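ABC-type phosphate transport system, periplasmic component (Lactobacillus brevis, PDB 4ECF) binds phosphate and probably serves as the solute-binding component of the PstSACB ABC transporter, which imports it across the cytoplasmic membrane. Local coordinates at residues 12-17 with 76-81; 34-39 with 55-60; 43-48 with 60-65. All blocks are in the same frame, centred on the assembly; numbering follows the deposited sequence.

Contact 1 of 3, residues 12-17 with 76-81; sequences TALQPL and HRVAVV. With PO4 (phosphate ion), chain B.
What looks like a strand-turn-helix phosphate site of the periplasmic binding protein fold has its apolar backing here, where L14 and L17 on the approach to and in helix 15-28 meet V78 and A79 of strand 73-87. No hydrogen bond crosses between 12-17 and 76-81; the closest approaches are between methyl groups. L14 CD1 lies 4.3 Å from V78 CG2. L17 sends CG anti to its own backbone N (chi1 175°), which carries the branch toward the strand, and its CD2 comes to 4.1 Å from A79 CB. The small A79 and the branched V78 thus receive two leucines one helical turn apart, and all four residues are buried. The other end of segment 12-17 is polar and faces the bound phosphate. The backbone N of A13 donates to phosphate O4 at 2.9 Å, at an N-H...O angle of 163°. T12 grips a second oxygen, O3, twice: through its backbone N at 2.8 Å and through its hydroxyl. S131, T133, G132, T41, R127 and S11 also bond the phosphate, so neutral donors are joined by one arginine. T12 turns OG1 between its backbone N and carbonyl carbon (chi1 70°), and from there OG1 donates to phosphate O3 at 2.7 Å.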
loop_
_atom_site.group_PDB
_atom_site.type_symbol
_atom_site.label_atom_id
_atom_site.label_comp_id
_atom_site.label_asym_id
_atom_site.label_seq_id
_atom_site.Cartn_x
_atom_site.Cartn_y
_atom_site.Cartn_z
ATOM N N THR A 12 -5.132 -4.234 0.416
ATOM C CA THR A 12 -6.069 -3.114 0.488
ATOM C C THR A 12 -5.492 -1.805 -0.077
ATOM O O THR A 12 -6.250 -0.951 -0.553
ATOM C CB THR A 12 -6.637 -2.905 1.924
ATOM O OG1 THR A 12 -5.615 -2.413 2.787
ATOM C CG2 THR A 12 -7.175 -4.230 2.452
ATOM N N ALA A 13 -4.170 -1.682 -0.120
ATOM C CA ALA A 13 -3.552 -0.548 -0.796
ATOM C C ALA A 13 -3.822 -0.542 -2.313
ATOM O O ALA A 13 -3.991 0.516 -2.932
ATOM C CB ALA A 13 -2.053 -0.513 -0.553
ATOM N N LEU A 14 -3.901 -1.744 -2.901
ATOM C CA LEU A 14 -4.018 -1.928 -4.334
ATOM C C LEU A 14 -5.509 -2.081 -4.742
ATOM O O LEU A 14 -5.898 -1.851 -5.888
ATOM C CB LEU A 14 -3.240 -3.176 -4.719
ATOM C CG LEU A 14 -3.054 -3.522 -6.193
ATOM C CD1 LEU A 14 -2.767 -2.323 -7.110
ATOM C CD2 LEU A 14 -2.014 -4.643 -6.318
ATOM N N GLN A 15 -6.339 -2.383 -3.759
ATOM C CA GLN A 15 -7.730 -2.674 -3.982
ATOM C C GLN A 15 -8.432 -1.580 -4.805
ATOM O O GLN A 15 -9.213 -1.887 -5.725
ATOM C CB GLN A 15 -8.432 -2.904 -2.656
ATOM C CG GLN A 15 -9.847 -3.445 -2.814
ATOM C CD GLN A 15 -10.487 -3.802 -1.488
ATOM O OE1 GLN A 15 -9.818 -3.879 -0.454
ATOM N NE2 GLN A 15 -11.800 -4.060 -1.525
ATOM N N PRO A 16 -8.198 -0.297 -4.493
ATOM C CA PRO A 16 -8.950 0.724 -5.261
ATOM C C PRO A 16 -8.627 0.696 -6.751
ATOM O O PRO A 16 -9.525 0.907 -7.590
ATOM C CB PRO A 16 -8.495 2.055 -4.610
ATOM C CG PRO A 16 -8.015 1.665 -3.235
ATOM C CD PRO A 16 -7.426 0.302 -3.382
ATOM N N LEU A 17 -7.368 0.484 -7.090
ATOM C CA LEU A 17 -6.991 0.413 -8.517
ATOM C C LEU A 17 -7.596 -0.848 -9.202
ATOM O O LEU A 17 -8.104 -0.786 -10.352
ATOM C CB LEU A 17 -5.470 0.399 -8.687
ATOM C CG LEU A 17 -4.933 0.208 -10.097
ATOM C CD1 LEU A 17 -5.502 1.278 -11.043
ATOM C CD2 LEU A 17 -3.392 0.223 -10.086
ATOM N N HIS A 76 3.437 -9.848 -11.824
ATOM C CA HIS A 76 3.075 -8.811 -12.805
ATOM C C HIS A 76 3.005 -7.519 -12.063
ATOM O O HIS A 76 2.154 -7.344 -11.191
ATOM C CB HIS A 76 1.727 -9.064 -13.474
ATOM C CG HIS A 76 1.562 -10.458 -14.048
ATOM N ND1 HIS A 76 1.186 -11.527 -13.296
ATOM C CD2 HIS A 76 1.755 -10.916 -15.333
ATOM C CE1 HIS A 76 1.125 -12.621 -14.083
ATOM N NE2 HIS A 76 1.471 -12.249 -15.340
ATOM N N ARG A 77 3.974 -6.654 -12.272
ATOM C CA ARG A 77 3.955 -5.345 -11.608
ATOM C C ARG A 77 3.133 -4.349 -12.404
ATOM O O ARG A 77 3.225 -4.325 -13.644
ATOM C CB ARG A 77 5.369 -4.844 -11.314
ATOM C CG ARG A 77 5.974 -5.470 -10.075
ATOM C CD ARG A 77 7.349 -4.919 -9.758
ATOM N NE ARG A 77 8.400 -5.501 -10.603
ATOM C CZ ARG A 77 9.669 -5.139 -10.514
ATOM N NH1 ARG A 77 10.023 -4.165 -9.682
ATOM N NH2 ARG A 77 10.579 -5.730 -11.261
ATOM N N VAL A 78 2.324 -3.531 -11.717
ATOM C CA VAL A 78 1.340 -2.678 -12.375
ATOM C C VAL A 78 1.390 -1.226 -11.950
ATOM O O VAL A 78 0.792 -0.376 -12.583
ATOM C CB VAL A 78 -0.078 -3.261 -12.172
ATOM C CG1 VAL A 78 -0.166 -4.692 -12.709
ATOM C CG2 VAL A 78 -0.563 -3.192 -10.715
ATOM N N ALA A 79 2.116 -0.933 -10.874
ATOM C CA ALA A 79 2.071 0.416 -10.299
ATOM C C ALA A 79 3.091 0.481 -9.170
ATOM O O ALA A 79 3.629 -0.552 -8.743
ATOM C CB ALA A 79 0.675 0.713 -9.757
ATOM N N VAL A 80 3.380 1.707 -8.747
ATOM C CA VAL A 80 4.061 1.982 -7.470
ATOM C C VAL A 80 3.031 2.718 -6.610
ATOM O O VAL A 80 2.246 3.560 -7.099
ATOM C CB VAL A 80 5.341 2.813 -7.670
ATOM C CG1 VAL A 80 5.808 3.433 -6.344
ATOM C CG2 VAL A 80 6.399 1.950 -8.373
ATOM N N VAL A 81 2.980 2.387 -5.333
ATOM C CA VAL A 81 2.129 3.078 -4.339
ATOM C C VAL A 81 3.006 3.715 -3.256
ATOM O O VAL A 81 3.916 3.067 -2.717
ATOM C CB VAL A 81 1.083 2.111 -3.746
ATOM C CG1 VAL A 81 1.755 1.044 -2.857
ATOM C CG2 VAL A 81 -0.031 2.875 -3.048
HETATM P P PO4 B . -2.174 -4.063 2.611
HETATM O O1 PO4 B . -1.551 -3.194 3.696
HETATM O O2 PO4 B . -1.444 -5.336 2.381
HETATM O O3 PO4 B . -3.641 -4.297 2.842
HETATM O O4 PO4 B . -2.138 -3.244 1.230
#

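Contact 2 of 3, residues 34-39 with 55-60; sequences INVQGG and IGNSDL
V36 and Q37 on strand 32-39 face N57 on strand 55-58 across a gap too wide for direct strand pairing, because strand 4-10 runs between the two and pairs in parallel with both. The closest CA atoms, those of V36 and I55, are 9.3 Å apart.

The direct contact is slight. V36 places CG1 anti to the backbone N (chi1 -172°), and this methyl comes within 4.3 Å of N57 ND2, a van der Waals approach. V36 also touches V18 and E19 of helix 15-28, while N57 also packs on A8 of the intervening strand and on L210.

The polar part passes through one water. It donates to the carbonyl O of Q37 at 2.8 Å and accepts from N57 ND2, also at 2.8 Å. At 4.4 Å, Q37 O and N57 ND2 are too far apart for a direct bond, and the water spans them. The Q37 side chain itself turns elsewhere, touching V9.

Within segment 55-60, S58 OG donates to L60 O at 2.7 Å, meeting a lone pair in the carbonyl plane at a C=O...O angle of 121°, which probably steadies the turn after the strand. Between them, D59 OD1 is hydrogen-bonded to S11 and its backbone N to T41, two residues that bind the phosphate.

The chemistry implies that the water adds a polar link between two strands that are joined chiefly through strand 4-10: it gives the Q37 carbonyl a hydrogen-bond donor between the two strands and helps fix the rotation of the N57 amide, whose N-H group is supplied with an acceptor in a buried setting.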
loop_
_atom_site.group_PDB
_atom_site.type_symbol
_atom_site.label_atom_id
_atom_site.label_comp_id
_atom_site.label_asym_id
_atom_site.label_seq_id
_atom_site.Cartn_x
_atom_site.Cartn_y
_atom_site.Cartn_z
ATOM N N ILE A 34 -15.529 -9.348 -12.824
ATOM C CA ILE A 34 -14.296 -9.333 -12.062
ATOM C C ILE A 34 -14.653 -8.977 -10.633
ATOM O O ILE A 34 -15.067 -7.848 -10.342
ATOM C CB ILE A 34 -13.262 -8.329 -12.649
ATOM C CG1 ILE A 34 -12.965 -8.719 -14.123
ATOM C CG2 ILE A 34 -11.996 -8.275 -11.783
ATOM C CD1 ILE A 34 -12.101 -7.695 -14.826
ATOM N N ASN A 35 -14.408 -9.930 -9.735
ATOM C CA ASN A 35 -14.748 -9.799 -8.329
ATOM C C ASN A 35 -13.485 -9.453 -7.592
ATOM O O ASN A 35 -12.485 -10.103 -7.773
ATOM C CB ASN A 35 -15.277 -11.121 -7.834
ATOM C CG ASN A 35 -16.513 -11.537 -8.565
ATOM O OD1 ASN A 35 -17.560 -10.936 -8.394
ATOM N ND2 ASN A 35 -16.382 -12.534 -9.442
ATOM N N VAL A 36 -13.526 -8.410 -6.764
ATOM C CA VAL A 36 -12.324 -7.930 -6.073
ATOM C C VAL A 36 -12.618 -7.926 -4.576
ATOM O O VAL A 36 -13.694 -7.473 -4.132
ATOM C CB VAL A 36 -11.947 -6.503 -6.532
ATOM C CG1 VAL A 36 -10.613 -6.108 -5.948
ATOM C CG2 VAL A 36 -11.872 -6.423 -8.057
ATOM N N GLN A 37 -11.695 -8.480 -3.813
ATOM C CA GLN A 37 -11.777 -8.421 -2.352
ATOM C C GLN A 37 -10.493 -7.851 -1.775
ATOM O O GLN A 37 -9.443 -7.841 -2.413
ATOM C CB GLN A 37 -11.938 -9.820 -1.750
ATOM C CG GLN A 37 -13.161 -10.597 -2.224
ATOM C CD GLN A 37 -13.206 -12.035 -1.695
ATOM O OE1 GLN A 37 -12.482 -12.417 -0.744
ATOM N NE2 GLN A 37 -14.084 -12.832 -2.279
ATOM N N GLY A 38 -10.597 -7.429 -0.512
ATOM C CA GLY A 38 -9.430 -7.046 0.287
ATOM C C GLY A 38 -8.842 -8.242 1.011
ATOM O O GLY A 38 -8.731 -9.349 0.431
ATOM N N GLY A 39 -8.493 -8.049 2.288
ATOM C CA GLY A 39 -7.839 -9.076 3.099
ATOM C C GLY A 39 -6.391 -8.835 3.470
ATOM O O GLY A 39 -5.876 -9.415 4.434
ATOM N N ILE A 55 -6.139 -14.142 -9.017
ATOM C CA ILE A 55 -5.108 -13.082 -8.834
ATOM C C ILE A 55 -4.938 -12.798 -7.355
ATOM O O ILE A 55 -5.909 -12.598 -6.651
ATOM C CB ILE A 55 -5.495 -11.776 -9.557
ATOM C CG1 ILE A 55 -5.614 -12.027 -11.048
ATOM C CG2 ILE A 55 -4.465 -10.675 -9.250
ATOM C CD1 ILE A 55 -6.036 -10.821 -11.870
ATOM N N GLY A 56 -3.671 -12.789 -6.904
ATOM C CA GLY A 56 -3.300 -12.335 -5.575
ATOM C C GLY A 56 -2.734 -10.942 -5.671
ATOM O O GLY A 56 -1.730 -10.697 -6.361
ATOM N N ASN A 57 -3.398 -9.995 -5.044
ATOM C CA ASN A 57 -2.994 -8.590 -5.049
ATOM C C ASN A 57 -2.018 -8.369 -3.910
ATOM O O ASN A 57 -2.377 -8.632 -2.749
ATOM C CB ASN A 57 -4.238 -7.724 -4.829
ATOM C CG ASN A 57 -5.282 -7.822 -5.945
ATOM O OD1 ASN A 57 -5.016 -8.294 -7.071
ATOM N ND2 ASN A 57 -6.484 -7.381 -5.631
ATOM N N SER A 58 -0.826 -7.859 -4.213
ATOM C CA SER A 58 0.233 -7.770 -3.218
ATOM C C SER A 58 1.047 -6.472 -3.359
ATOM O O SER A 58 1.407 -6.075 -4.477
ATOM C CB SER A 58 1.166 -8.948 -3.368
ATOM O OG SER A 58 2.282 -8.921 -2.474
ATOM N N ASP A 59 1.396 -5.880 -2.226
ATOM C CA ASP A 59 2.378 -4.776 -2.173
ATOM C C ASP A 59 3.803 -5.239 -2.043
ATOM O O ASP A 59 4.724 -4.405 -2.032
ATOM C CB ASP A 59 2.107 -3.826 -0.964
ATOM C CG ASP A 59 0.664 -3.511 -0.780
ATOM O OD1 ASP A 59 -0.029 -3.208 -1.756
ATOM O OD2 ASP A 59 0.222 -3.493 0.400
ATOM N N LEU A 60 4.009 -6.539 -1.909
ATOM C CA LEU A 60 5.324 -7.120 -1.663
ATOM C C LEU A 60 5.692 -8.141 -2.752
ATOM O O LEU A 60 4.816 -8.782 -3.373
ATOM C CB LEU A 60 5.377 -7.817 -0.295
ATOM C CG LEU A 60 4.986 -6.964 0.908
ATOM C CD1 LEU A 60 5.012 -7.815 2.193
ATOM C CD2 LEU A 60 5.873 -5.695 1.032
HETATM O O HOH W 1 -7.335 -6.212 -3.259
#

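Contact 3 of 3, residues 43-48 with 60-65; sequences TGLSQI and LFAGEQ. With EDO (1,2-ethanediol), chain E.
L45, with CG beside its backbone N and anti to the carbonyl carbon (chi1 -65°), and Q65, with CG anti to its backbone N (chi1 179°) and an extended chain beyond, slide past each other in opposite directions. The contact is mostly contributed by these two. L45 CD1 touches Q65 OE1 at 3.4 Å and Q65 CB at 4.0 Å, so the leucine branch runs alongside the glutamine chain. The other branch, CD2, leans on A62, 4.2 Å from its CB. At the far end of Q65, NE2 donates to the carbonyl O of G42, which also takes a bond from S46 OG. Were Q65 replaced by an alanine, L45 would probably lose the part of its cover that OE1 provides, and the G42 carbonyl one of its donors. The loop holds its own shape: F61 N donates to E64 OE2 at 2.9 Å, approaching from above the carboxylate plane, and E64 N returns to F61 O at 3.0 Å. What results is a short 3-10 turn docked against helix 41-50, the connecting helix of the beta-alpha-beta crossover from strand 32-39 to strand 55-58 in this periplasmic binding protein fold.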
loop_
_atom_site.group_PDB
_atom_site.type_symbol
_atom_site.label_atom_id
_atom_site.label_comp_id
_atom_site.label_asym_id
_atom_site.label_seq_id
_atom_site.Cartn_x
_atom_site.Cartn_y
_atom_site.Cartn_z
ATOM N N THR A 43 -2.931 -12.325 2.846
ATOM C CA THR A 43 -4.046 -13.127 2.370
ATOM C C THR A 43 -3.983 -13.283 0.826
ATOM O O THR A 43 -4.204 -14.377 0.293
ATOM C CB THR A 43 -5.373 -12.482 2.801
ATOM O OG1 THR A 43 -5.500 -12.553 4.231
ATOM C CG2 THR A 43 -6.539 -13.181 2.200
ATOM N N GLY A 44 -3.645 -12.221 0.110
ATOM C CA GLY A 44 -3.483 -12.295 -1.317
ATOM C C GLY A 44 -2.475 -13.354 -1.725
ATOM O O GLY A 44 -2.749 -14.191 -2.575
ATOM N N LEU A 45 -1.290 -13.297 -1.121
ATOM C CA LEU A 45 -0.242 -14.244 -1.412
ATOM C C LEU A 45 -0.607 -15.665 -0.991
ATOM O O LEU A 45 -0.392 -16.621 -1.741
ATOM C CB LEU A 45 1.090 -13.792 -0.808
ATOM C CG LEU A 45 1.677 -12.500 -1.384
ATOM C CD1 LEU A 45 2.878 -12.060 -0.567
ATOM C CD2 LEU A 45 2.016 -12.658 -2.870
ATOM N N SER A 46 -1.163 -15.821 0.206
ATOM C CA SER A 46 -1.558 -17.165 0.635
ATOM C C SER A 46 -2.641 -17.780 -0.250
ATOM O O SER A 46 -2.568 -18.982 -0.587
ATOM C CB SER A 46 -2.036 -17.126 2.091
ATOM O OG SER A 46 -0.948 -16.799 2.947
ATOM N N GLN A 47 -3.614 -16.973 -0.677
ATOM C CA GLN A 47 -4.732 -17.509 -1.473
ATOM C C GLN A 47 -4.292 -17.839 -2.909
ATOM O O GLN A 47 -4.700 -18.857 -3.450
ATOM C CB GLN A 47 -5.912 -16.553 -1.498
ATOM C CG GLN A 47 -6.593 -16.439 -0.132
ATOM C CD GLN A 47 -7.228 -17.741 0.274
ATOM O OE1 GLN A 47 -8.204 -18.159 -0.337
ATOM N NE2 GLN A 47 -6.684 -18.375 1.316
ATOM N N ILE A 48 -3.411 -17.029 -3.468
ATOM C CA ILE A 48 -2.942 -17.340 -4.818
ATOM C C ILE A 48 -2.061 -18.595 -4.792
ATOM O O ILE A 48 -2.169 -19.465 -5.686
ATOM C CB ILE A 48 -2.319 -16.126 -5.548
ATOM C CG1 ILE A 48 -2.126 -16.437 -7.057
ATOM C CG2 ILE A 48 -0.977 -15.715 -4.959
ATOM C CD1 ILE A 48 -3.439 -16.707 -7.794
ATOM N N LEU A 60 4.009 -6.539 -1.909
ATOM C CA LEU A 60 5.324 -7.120 -1.663
ATOM C C LEU A 60 5.692 -8.141 -2.752
ATOM O O LEU A 60 4.816 -8.782 -3.373
ATOM C CB LEU A 60 5.377 -7.817 -0.295
ATOM C CG LEU A 60 4.986 -6.964 0.908
ATOM C CD1 LEU A 60 5.012 -7.815 2.193
ATOM C CD2 LEU A 60 5.873 -5.695 1.032
ATOM N N PHE A 61 6.979 -8.357 -2.955
ATOM C CA PHE A 61 7.416 -9.544 -3.712
ATOM C C PHE A 61 7.020 -10.809 -2.946
ATOM O O PHE A 61 7.083 -10.817 -1.691
ATOM C CB PHE A 61 8.920 -9.487 -3.993
ATOM C CG PHE A 61 9.293 -8.467 -5.033
ATOM C CD1 PHE A 61 9.451 -7.128 -4.698
ATOM C CD2 PHE A 61 9.490 -8.835 -6.341
ATOM C CE1 PHE A 61 9.804 -6.187 -5.649
ATOM C CE2 PHE A 61 9.836 -7.895 -7.307
ATOM C CZ PHE A 61 10.010 -6.571 -6.945
ATOM N N ALA A 62 6.646 -11.872 -3.676
ATOM C CA ALA A 62 6.113 -13.073 -3.044
ATOM C C ALA A 62 7.082 -13.674 -2.029
ATOM O O ALA A 62 6.666 -14.084 -0.907
ATOM C CB ALA A 62 5.715 -14.105 -4.077
ATOM N N GLY A 63 8.370 -13.647 -2.377
ATOM C CA GLY A 63 9.439 -14.145 -1.491
ATOM C C GLY A 63 9.655 -13.436 -0.161
ATOM O O GLY A 63 10.360 -13.979 0.706
ATOM N N GLU A 64 9.074 -12.246 0.011
ATOM C CA GLU A 64 9.119 -11.490 1.272
ATOM C C GLU A 64 8.271 -12.081 2.400
ATOM O O GLU A 64 8.450 -11.713 3.548
ATOM C CB GLU A 64 8.727 -10.022 1.032
ATOM C CG GLU A 64 9.674 -9.302 0.074
ATOM C CD GLU A 64 9.353 -7.832 -0.045
ATOM O OE1 GLU A 64 9.366 -7.152 1.005
ATOM O OE2 GLU A 64 9.033 -7.359 -1.160
ATOM N N GLN A 65 7.330 -12.969 2.056
ATOM C CA GLN A 65 6.389 -13.518 3.026
ATOM C C GLN A 65 6.785 -14.952 3.351
ATOM O O GLN A 65 6.867 -15.808 2.467
ATOM C CB GLN A 65 4.958 -13.495 2.472
ATOM C CG GLN A 65 3.920 -14.081 3.437
ATOM C CD GLN A 65 2.501 -13.716 3.052
ATOM O OE1 GLN A 65 2.238 -12.555 2.691
ATOM N NE2 GLN A 65 1.566 -14.698 3.119
HETATM C C1 EDO E . -12.013 -16.782 -1.190
HETATM O O1 EDO E . -13.115 -15.927 -0.871
HETATM C C2 EDO E . -10.854 -15.950 -1.692
HETATM O O2 EDO E . -9.592 -16.297 -1.092
#

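How the contacts relate
The three contacts illustrate how an alpha/beta sandwich is built around a central sheet. Contact 2 lies in the sheet, its centre 9 Å from that of contact 1 and 10 Å from that of contact 3, which are 14 Å apart; helices 15-28 and 41-50 cover opposite faces. Along the chain, contacts 2 and 3 are both nested inside the loop closed by contact 1, and their own segments alternate, sharing L60. L14 CD2 approaches S58 N from one face, while L45 CD1 approaches S58 OG from the other. Contacts 1 and 2 thus both reach the edge of the anion site, and the layered packing is continuous with it.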